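Local coordinates for protein HI1317 (Haemophilus influenzae, PDB 1JOV) that probably catalyses the interconversion of the alpha and beta anomers of D-glucose 6-phosphate, at residues C170-S173 with L174-Q177; L114-D117 with L118-E122. All blocks are in the same frame, centred on the assembly; numbering follows the deposited sequence.

Contact 1 (C170-S173 with L174-Q177); sequences CFNS and LNQQ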
ATOM      1  N   CYS A 170       0.844  -9.646 -19.701  1.00 33.55           N
ATOM      2  CA  CYS A 170       0.036  -8.829 -18.820  1.00 34.99           C
ATOM      3  C   CYS A 170      -0.840  -8.015 -19.710  1.00 35.24           C
ATOM      4  O   CYS A 170      -0.593  -7.905 -20.927  1.00 40.98           O
ATOM      5  CB  CYS A 170       0.936  -7.883 -17.971  1.00 35.30           C
ATOM      6  SG  CYS A 170       1.833  -6.558 -18.880  1.00 39.92           S
ATOM      7  N   PHE A 171      -1.829  -7.388 -19.102  1.00 30.63           N
ATOM      8  CA  PHE A 171      -2.718  -6.492 -19.808  1.00 28.70           C
ATOM      9  C   PHE A 171      -2.194  -5.085 -19.587  1.00 39.60           C
ATOM     10  O   PHE A 171      -1.963  -4.680 -18.426  1.00 36.55           O
ATOM     11  CB  PHE A 171      -4.152  -6.641 -19.285  1.00 30.26           C
ATOM     12  CG  PHE A 171      -5.165  -5.822 -20.031  1.00 27.24           C
ATOM     13  CD1 PHE A 171      -5.663  -6.292 -21.266  1.00 40.46           C
ATOM     14  CD2 PHE A 171      -5.655  -4.649 -19.540  1.00 34.16           C
ATOM     15  CE1 PHE A 171      -6.619  -5.562 -21.975  1.00 37.77           C
ATOM     16  CE2 PHE A 171      -6.600  -3.914 -20.219  1.00 38.28           C
ATOM     17  CZ  PHE A 171      -7.094  -4.374 -21.460  1.00 39.39           C
ATOM     18  N   ASN A 172      -1.981  -4.349 -20.686  1.00 44.60           N
ATOM     19  CA  ASN A 172      -1.453  -2.972 -20.678  1.00 39.28           C
ATOM     20  C   ASN A 172      -2.584  -1.954 -20.675  1.00 40.56           C
ATOM     21  O   ASN A 172      -3.237  -1.767 -21.696  1.00 40.32           O
ATOM     22  CB  ASN A 172      -0.506  -2.736 -21.904  1.00 40.20           C
ATOM     23  CG  ASN A 172       0.309  -1.438 -21.808  1.00 36.17           C
ATOM     24  OD1 ASN A 172      -0.047  -0.485 -21.092  1.00 44.12           O
ATOM     25  ND2 ASN A 172       1.391  -1.382 -22.594  1.00 39.02           N
ATOM     26  N   SER A 173      -2.824  -1.305 -19.537  1.00 33.94           N
ATOM     27  CA  SER A 173      -3.945  -0.389 -19.389  1.00 39.08           C
ATOM     28  C   SER A 173      -3.689   0.850 -20.179  1.00 38.72           C
ATOM     29  O   SER A 173      -4.595   1.648 -20.421  1.00 40.91           O
ATOM     30  CB  SER A 173      -4.193  -0.025 -17.912  1.00 33.96           C
ATOM     31  OG  SER A 173      -4.376  -1.211 -17.172  1.00 37.12           O
ATOM     32  N   LEU A 174      -2.414   1.048 -20.504  1.00 42.51           N
ATOM     33  CA  LEU A 174      -2.021   2.269 -21.188  1.00 54.77           C
ATOM     34  C   LEU A 174      -2.746   2.346 -22.545  1.00 45.84           C
ATOM     35  O   LEU A 174      -3.447   3.330 -22.847  1.00 46.31           O
ATOM     36  CB  LEU A 174      -0.477   2.354 -21.272  1.00 47.08           C
ATOM     37  CG  LEU A 174       0.141   2.638 -19.887  1.00 44.72           C
ATOM     38  CD1 LEU A 174       1.677   2.724 -19.910  1.00 45.44           C
ATOM     39  CD2 LEU A 174      -0.475   3.867 -19.273  1.00 46.26           C
ATOM     40  N   ASN A 175      -2.692   1.244 -23.270  1.00 43.61           N
ATOM     41  CA  ASN A 175      -3.247   1.179 -24.614  1.00 58.24           C
ATOM     42  C   ASN A 175      -4.328   0.096 -24.711  1.00 60.19           C
ATOM     43  O   ASN A 175      -4.778  -0.266 -25.795  1.00 54.58           O
ATOM     44  CB  ASN A 175      -2.124   0.895 -25.595  1.00 52.18           C
ATOM     45  CG  ASN A 175      -1.462  -0.424 -25.311  1.00 50.58           C
ATOM     46  OD1 ASN A 175      -1.950  -1.163 -24.445  1.00 51.59           O
ATOM     47  ND2 ASN A 175      -0.341  -0.732 -25.998  1.00 43.54           N
ATOM     48  N   GLN A 176      -4.746  -0.399 -23.554  1.00 61.69           N
ATOM     49  CA  GLN A 176      -5.794  -1.401 -23.454  1.00 50.73           C
ATOM     50  C   GLN A 176      -5.485  -2.610 -24.288  1.00 50.30           C
ATOM     51  O   GLN A 176      -6.360  -3.120 -24.990  1.00 50.33           O
ATOM     52  CB  GLN A 176      -7.158  -0.844 -23.867  1.00 50.84           C
ATOM     53  CG  GLN A 176      -7.702   0.223 -22.934  1.00 51.11           C
ATOM     54  CD  GLN A 176      -8.058  -0.321 -21.560  1.00 63.49           C
ATOM     55  OE1 GLN A 176      -8.929  -1.184 -21.438  1.00 59.60           O
ATOM     56  NE2 GLN A 176      -7.410   0.205 -20.519  1.00 54.72           N
ATOM     57  N   GLN A 177      -4.255  -3.092 -24.209  1.00 46.03           N
ATOM     58  CA  GLN A 177      -3.903  -4.250 -25.008  1.00 41.32           C
ATOM     59  C   GLN A 177      -3.172  -5.290 -24.202  1.00 37.61           C
ATOM     60  O   GLN A 177      -2.366  -4.962 -23.340  1.00 40.34           O
ATOM     61  CB  GLN A 177      -3.034  -3.779 -26.189  1.00 51.76           C
ATOM     62  CG  GLN A 177      -3.010  -4.694 -27.389  1.00 57.17           C
ATOM     63  CD  GLN A 177      -4.155  -4.440 -28.352  1.00 70.16           C
ATOM     64  OE1 GLN A 177      -4.744  -3.364 -28.355  1.00 69.57           O
ATOM     65  NE2 GLN A 177      -4.468  -5.433 -29.177  1.00 80.57           N
TER
HETATM   66  O   HOH W   1      -7.119  -1.283 -17.459  1.00 38.03           O
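Asn172 and Gln177 pair across the neck of a tight hairpin that joins strands 169-172 and 177-180, and because Gln176 also faces Asn172 the turn closes with a G1 beta bulge. Two backbone bonds hold the pair. Asn172 N reaches Gln177 O at 2.8 Å, and Gln177 N returns to Asn172 O at 3.0 Å with a more bent N-H...O. Gln176, the bulge residue, has positive phi (55°), the backbone form expected at the first position of a G1 bulge. Its side chain folds back at chi2, which carries the amide back to the first residue of the loop, Ser173. There NE2 donates to Ser173 O at 3.2 Å, meeting the carbonyl well to one side of its C=O direction (111° at the oxygen). The other end of the same amide, OE1, comes to the edge of the Phe171 ring in the ring plane, 3.7 Å from CZ, with amide and ring planes 78° apart; Gln177 N lies over a face of that ring. On the side of the turn where Asn172 and Gln177 direct their side chains, the side chains of Asn172 and Asn175 cross at about a right angle. The carboxylate of Glu179 positions both, taking one hydrogen bond from each ND2. Strand 191-196 flanks the other edge of 169-172, with backbone hydrogen bonds between Phe171 and Ile194 and between Ser173 and Asp192, while Cys170 forms a disulfide with Cys193. Ser173 lies about 9 Å, side chain to side chain, from Glu248, a predicted active-site residue. Its OG bonds a water at 2.8 Å, and the same water accepts a weak bond from Gln176 NE2.

Contact 2 (L114-D117 with L118-E122); sequences LFSD and LNIIE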
ATOM      1  N   LEU A 114     -13.585   0.349   9.325  1.00 15.46           N
ATOM      2  CA  LEU A 114     -14.290   1.383   8.555  1.00 17.29           C
ATOM      3  C   LEU A 114     -15.783   1.116   8.731  1.00 19.05           C
ATOM      4  O   LEU A 114     -16.253  -0.065   8.610  1.00 18.02           O
ATOM      5  CB  LEU A 114     -13.974   1.267   7.054  1.00 15.75           C
ATOM      6  CG  LEU A 114     -14.754   2.256   6.146  1.00 16.25           C
ATOM      7  CD1 LEU A 114     -14.359   3.632   6.628  1.00 18.83           C
ATOM      8  CD2 LEU A 114     -14.353   1.922   4.696  1.00 18.31           C
ATOM      9  N   PHE A 115     -16.531   2.149   9.094  1.00 16.18           N
ATOM     10  CA  PHE A 115     -17.978   2.024   9.340  1.00 16.00           C
ATOM     11  C   PHE A 115     -18.799   2.867   8.403  1.00 21.73           C
ATOM     12  O   PHE A 115     -18.374   3.943   7.949  1.00 21.23           O
ATOM     13  CB  PHE A 115     -18.313   2.411  10.775  1.00 20.59           C
ATOM     14  CG  PHE A 115     -17.748   1.500  11.815  1.00 14.80           C
ATOM     15  CD1 PHE A 115     -18.422   0.312  12.203  1.00 16.80           C
ATOM     16  CD2 PHE A 115     -16.558   1.837  12.421  1.00 14.73           C
ATOM     17  CE1 PHE A 115     -17.840  -0.537  13.110  1.00 17.15           C
ATOM     18  CE2 PHE A 115     -15.996   1.017  13.329  1.00 15.50           C
ATOM     19  CZ  PHE A 115     -16.605  -0.190  13.672  1.00 17.80           C
ATOM     20  N   SER A 116     -19.990   2.382   8.102  1.00 20.80           N
ATOM     21  CA  SER A 116     -20.942   3.004   7.253  1.00 23.93           C
ATOM     22  C   SER A 116     -21.581   4.093   8.019  1.00 18.44           C
ATOM     23  O   SER A 116     -21.462   4.191   9.245  1.00 23.12           O
ATOM     24  CB  SER A 116     -22.066   2.039   6.855  1.00 21.86           C
ATOM     25  OG  SER A 116     -22.926   1.780   7.949  1.00 21.16           O
ATOM     26  N   ASP A 117     -22.256   4.930   7.269  1.00 24.35           N
ATOM     27  CA  ASP A 117     -22.939   6.020   7.912  1.00 26.75           C
ATOM     28  C   ASP A 117     -24.109   5.548   8.777  1.00 23.82           C
ATOM     29  O   ASP A 117     -24.629   6.367   9.497  1.00 30.01           O
ATOM     30  CB  ASP A 117     -23.436   7.023   6.863  1.00 39.21           C
ATOM     31  CG  ASP A 117     -24.515   6.444   5.976  1.00 54.26           C
ATOM     32  OD1 ASP A 117     -24.596   5.187   5.937  1.00 57.48           O
ATOM     33  OD2 ASP A 117     -25.311   7.167   5.299  1.00 79.11           O
ATOM     34  N   LEU A 118     -24.452   4.256   8.725  1.00 21.80           N
ATOM     35  CA  LEU A 118     -25.522   3.660   9.527  1.00 22.45           C
ATOM     36  C   LEU A 118     -24.897   2.908  10.747  1.00 21.37           C
ATOM     37  O   LEU A 118     -25.571   2.078  11.374  1.00 22.33           O
ATOM     38  CB  LEU A 118     -26.438   2.758   8.708  1.00 26.57           C
ATOM     39  CG  LEU A 118     -27.273   3.503   7.656  1.00 32.77           C
ATOM     40  CD1 LEU A 118     -28.076   2.479   6.875  1.00 31.64           C
ATOM     41  CD2 LEU A 118     -28.164   4.353   8.468  1.00 30.60           C
ATOM     42  N   ASN A 119     -23.593   3.146  10.963  1.00 20.54           N
ATOM     43  CA  ASN A 119     -22.885   2.609  12.135  1.00 17.84           C
ATOM     44  C   ASN A 119     -22.707   1.116  12.115  1.00 21.45           C
ATOM     45  O   ASN A 119     -22.643   0.505  13.197  1.00 20.82           O
ATOM     46  CB  ASN A 119     -23.601   3.105  13.426  1.00 21.41           C
ATOM     47  CG  ASN A 119     -23.557   4.640  13.538  1.00 25.51           C
ATOM     48  OD1 ASN A 119     -22.492   5.233  13.690  1.00 24.65           O
ATOM     49  ND2 ASN A 119     -24.714   5.292  13.348  1.00 25.40           N
ATOM     50  N   ILE A 120     -22.653   0.536  10.905  1.00 19.81           N
ATOM     51  CA  ILE A 120     -22.438  -0.919  10.749  1.00 16.19           C
ATOM     52  C   ILE A 120     -21.043  -1.081  10.107  1.00 17.02           C
ATOM     53  O   ILE A 120     -20.703  -0.345   9.175  1.00 19.02           O
ATOM     54  CB  ILE A 120     -23.480  -1.527   9.804  1.00 16.56           C
ATOM     55  CG1 ILE A 120     -24.837  -1.366  10.515  1.00 24.74           C
ATOM     56  CG2 ILE A 120     -23.126  -3.015   9.585  1.00 22.35           C
ATOM     57  CD1 ILE A 120     -26.040  -1.733   9.617  1.00 31.82           C
ATOM     58  N   ILE A 121     -20.257  -2.063  10.586  1.00 15.55           N
ATOM     59  CA  ILE A 121     -18.934  -2.355  10.052  1.00 17.29           C
ATOM     60  C   ILE A 121     -19.008  -2.446   8.511  1.00 17.14           C
ATOM     61  O   ILE A 121     -19.967  -3.021   7.988  1.00 17.42           O
ATOM     62  CB  ILE A 121     -18.336  -3.671  10.633  1.00 15.32           C
ATOM     63  CG1 ILE A 121     -16.932  -3.886  10.078  1.00 18.45           C
ATOM     64  CG2 ILE A 121     -19.216  -4.876  10.326  1.00 18.88           C
ATOM     65  CD1 ILE A 121     -15.904  -2.925  10.637  1.00 20.58           C
ATOM     66  N   GLU A 122     -18.011  -1.865   7.782  1.00 16.57           N
ATOM     67  CA  GLU A 122     -17.943  -2.012   6.349  1.00 17.57           C
ATOM     68  C   GLU A 122     -16.671  -2.801   5.921  1.00 15.87           C
ATOM     69  O   GLU A 122     -16.700  -3.572   4.983  1.00 17.60           O
ATOM     70  CB  GLU A 122     -17.994  -0.627   5.657  1.00 21.57           C
ATOM     71  CG  GLU A 122     -17.947  -0.748   4.159  1.00 22.05           C
ATOM     72  CD  GLU A 122     -18.153   0.685   3.588  1.00 29.72           C
ATOM     73  OE1 GLU A 122     -18.966   1.485   4.198  1.00 29.94           O
ATOM     74  OE2 GLU A 122     -17.497   1.040   2.596  1.00 29.03           O
TER
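With chi1 at 72°, Ser116 holds its OG between its own backbone N and carbonyl carbon, where the hydroxyl oxygen accepts from two backbone amides across the turn. Leu118 N donates to Ser116 OG at 3.0 Å, and Ile120 N reaches the same oxygen at 3.2 Å on a straighter line, 163° at the hydrogen. Glu122 has an extended chain, its CG opposite the backbone N, and runs alongside Leu114 in the same direction; OE2 lies 3.9 Å from Leu114 CD2 and forms a salt bridge with Arg94. That arginine also donates to Phe115 O, tying both strands of the hairpin to one guanidinium. The hairpin is formed by strands 107-115 and 121-129, neighbours in an antiparallel sheet, and it reverses through a type I turn from Ser116 to Asn119. Asn119 N closes the turn onto Ser116 O, approaching from above the carbonyl plane, 60° out of it. Beyond the turn, Ser116 N bonds Ile120 O at 3.0 Å and Glu122 N bonds Leu114 O at 2.6 Å. Between these two bonds Phe115 and Ile121 form a non-hydrogen-bonded pair. The Phe115 ring leans against the opposing backbone, with CD1 3.4 Å from Ile121 N, and Ile121 CD1 lies over one ring face, 3.9 Å from CE1.

How the contacts relate
Both contacts are surface hairpin turns rather than core packing, and each has a single buried residue, Cys170 in contact 1 and Leu114 in contact 2. They share no strand: contact 1 ends the seven-stranded antiparallel sheet, where 177-180 is outermost, whereas contact 2 links two strands of the eight-stranded one, with centres 36 Å apart. Their chemistry differs accordingly. In contact 1, nearer the predicted active site, side-chain amides supplement the backbone pairing, and a disulfide ties its first strand to the neighbouring strand 191-196. In contact 2, away from both, a single serine hydroxyl accepts from loop amides, beside apolar packing and a glutamate paired with an arginine outside the hairpin.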